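Aldo-keto reductase AKR2E4 (Bombyx mori, PDB 3WCZ) reduces 3-dehydroecdysone with NADPH as cosubstrate and may help regulate molting in the silkworm. Local coordinates at residues A[100-105]-A[150-155]. Numbering follows the deposited sequence.
Sequences PALQES and GLARSI
Leu102 lays its CD2 methyl against the base of Leu151, with CD2 3.6 Å from Leu151 CB. The contact belongs to the outer layer of the aldo-keto reductase TIM barrel. Helix 95-109 lies outside the parallel barrel here and meets the chain that leads from helix 136-148 into strand 152-158. Gly150 ends that helix in a Schellman motif, with a positive phi of 85°. Leu151 then turns its side chain toward helix 95-109, and the methyl of Ala152 flanks the contact.

Leu102 is buried and points at the opposite segment. Its CG stands anti to the backbone N (chi1 174°), which carries the branched end away from the helix. CD2 is the branch that does the touching. Besides Leu151 CB, it approaches the Ala152 methyl, with CD2 4.1 Å from Ala152 CB. It also lies 3.9 Å from the carbonyl O of Leu151, so part of the surface it meets is backbone. Leu102 further touches Ala146 of helix 136-148 and Ile114 and Tyr117 of strand 114-119. It thus sits where helix 95-109, helix 136-148 and strand 114-119 come together. Ala152 also packs on Ile114, and the backbone of Leu151 is hydrogen-bonded to that of Ile114.

The outer part of the contact is more exposed. Gln103 is exposed, and its chain is extended beyond CG. Leu151 has CG anti to its own carbonyl carbon (chi1 -65°). Its CD1 branch reaches the CG methylene of Gln103, and the two chains cross at a slant. No hydrogen bond links the two segments; they bury 156 Å², mostly through aliphatic contacts. At the outer edge the CG methylene of Gln103 comes nearest, 4.1 Å from Leu151 CD1, with the amide NE2 4.3 Å from that same CD1.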
loop_
_atom_site.group_PDB
_atom_site.type_symbol
_atom_site.label_atom_id
_atom_site.label_comp_id
_atom_site.label_asym_id
_atom_site.label_seq_id
_atom_site.Cartn_x
_atom_site.Cartn_y
_atom_site.Cartn_z
ATOM N N PRO A 100 -10.633 -5.882 18.298
ATOM C CA PRO A 100 -9.569 -6.680 18.909
ATOM C C PRO A 100 -8.399 -6.966 17.961
ATOM O O PRO A 100 -7.249 -7.011 18.415
ATOM C CB PRO A 100 -10.305 -7.963 19.333
ATOM C CG PRO A 100 -11.705 -7.504 19.597
ATOM C CD PRO A 100 -11.970 -6.463 18.537
ATOM N N ALA A 101 -8.675 -7.181 16.679
ATOM C CA ALA A 101 -7.576 -7.425 15.746
ATOM C C ALA A 101 -6.682 -6.183 15.643
ATOM O O ALA A 101 -5.452 -6.283 15.569
ATOM C CB ALA A 101 -8.101 -7.817 14.373
ATOM N N LEU A 102 -7.307 -5.018 15.634
ATOM C CA LEU A 102 -6.538 -3.765 15.600
ATOM C C LEU A 102 -5.722 -3.594 16.880
ATOM O O LEU A 102 -4.548 -3.201 16.836
ATOM C CB LEU A 102 -7.442 -2.575 15.372
ATOM C CG LEU A 102 -6.784 -1.190 15.446
ATOM C CD1 LEU A 102 -5.623 -1.055 14.481
ATOM C CD2 LEU A 102 -7.789 -0.125 15.128
ATOM N N GLN A 103 -6.325 -3.907 18.026
ATOM C CA GLN A 103 -5.606 -3.785 19.283
ATOM C C GLN A 103 -4.395 -4.723 19.301
ATOM O O GLN A 103 -3.343 -4.379 19.844
ATOM C CB GLN A 103 -6.543 -4.099 20.452
ATOM C CG GLN A 103 -7.641 -3.068 20.654
ATOM C CD GLN A 103 -8.701 -3.507 21.678
ATOM O OE1 GLN A 103 -9.121 -4.655 21.685
ATOM N NE2 GLN A 103 -9.128 -2.583 22.520
ATOM N N GLU A 104 -4.531 -5.902 18.706
ATOM C CA GLU A 104 -3.416 -6.820 18.600
ATOM C C GLU A 104 -2.312 -6.231 17.717
ATOM O O GLU A 104 -1.118 -6.286 18.063
ATOM C CB GLU A 104 -3.899 -8.183 18.086
ATOM C CG GLU A 104 -2.842 -9.197 17.835
ATOM C CD GLU A 104 -3.437 -10.563 17.511
ATOM O OE1 GLU A 104 -4.556 -10.853 18.009
ATOM O OE2 GLU A 104 -2.792 -11.341 16.774
ATOM N N SER A 105 -2.672 -5.680 16.559
ATOM C CA SER A 105 -1.691 -5.005 15.712
ATOM C C SER A 105 -0.985 -3.874 16.456
ATOM O O SER A 105 0.244 -3.730 16.363
ATOM C CB SER A 105 -2.369 -4.462 14.460
ATOM O OG SER A 105 -2.545 -5.451 13.480
ATOM N N GLY A 150 -11.298 6.002 18.346
ATOM C CA GLY A 150 -10.010 6.683 18.308
ATOM C C GLY A 150 -8.822 5.781 18.034
ATOM O O GLY A 150 -7.688 6.245 18.043
ATOM N N LEU A 151 -9.051 4.498 17.798
ATOM C CA LEU A 151 -7.929 3.578 17.602
ATOM C C LEU A 151 -7.341 3.665 16.194
ATOM O O LEU A 151 -6.180 3.323 15.993
ATOM C CB LEU A 151 -8.360 2.139 17.916
ATOM C CG LEU A 151 -8.754 1.860 19.361
ATOM C CD1 LEU A 151 -9.376 0.474 19.475
ATOM C CD2 LEU A 151 -7.531 2.001 20.261
ATOM N N ALA A 152 -8.179 4.061 15.245
ATOM C CA ALA A 152 -7.776 4.317 13.871
ATOM C C ALA A 152 -8.206 5.724 13.510
ATOM O O ALA A 152 -9.378 6.078 13.657
ATOM C CB ALA A 152 -8.422 3.343 12.942
ATOM N N ARG A 153 -7.291 6.552 13.034
ATOM C CA ARG A 153 -7.641 7.918 12.657
ATOM C C ARG A 153 -8.462 7.924 11.383
ATOM O O ARG A 153 -9.435 8.681 11.253
ATOM C CB ARG A 153 -6.391 8.763 12.454
ATOM C CG ARG A 153 -5.571 8.969 13.700
ATOM C CD ARG A 153 -6.185 9.980 14.648
ATOM N NE ARG A 153 -5.285 10.261 15.766
ATOM C CZ ARG A 153 -5.399 9.745 16.985
ATOM N NH1 ARG A 153 -6.394 8.902 17.299
ATOM N NH2 ARG A 153 -4.513 10.084 17.906
ATOM N N SER A 154 -8.068 7.085 10.433
ATOM C CA SER A 154 -8.775 6.911 9.161
ATOM C C SER A 154 -8.945 5.432 8.850
ATOM O O SER A 154 -8.162 4.611 9.306
ATOM C CB SER A 154 -7.982 7.526 8.000
ATOM O OG SER A 154 -7.822 8.930 8.166
ATOM N N ILE A 155 -9.959 5.126 8.052
ATOM C CA ILE A 155 -10.268 3.767 7.662
ATOM C C ILE A 155 -10.429 3.667 6.154
ATOM O O ILE A 155 -10.926 4.575 5.498
ATOM C CB ILE A 155 -11.528 3.206 8.405
ATOM C CG1 ILE A 155 -12.749 4.128 8.242
ATOM C CG2 ILE A 155 -11.185 2.962 9.867
ATOM C CD1 ILE A 155 -14.000 3.477 8.818
#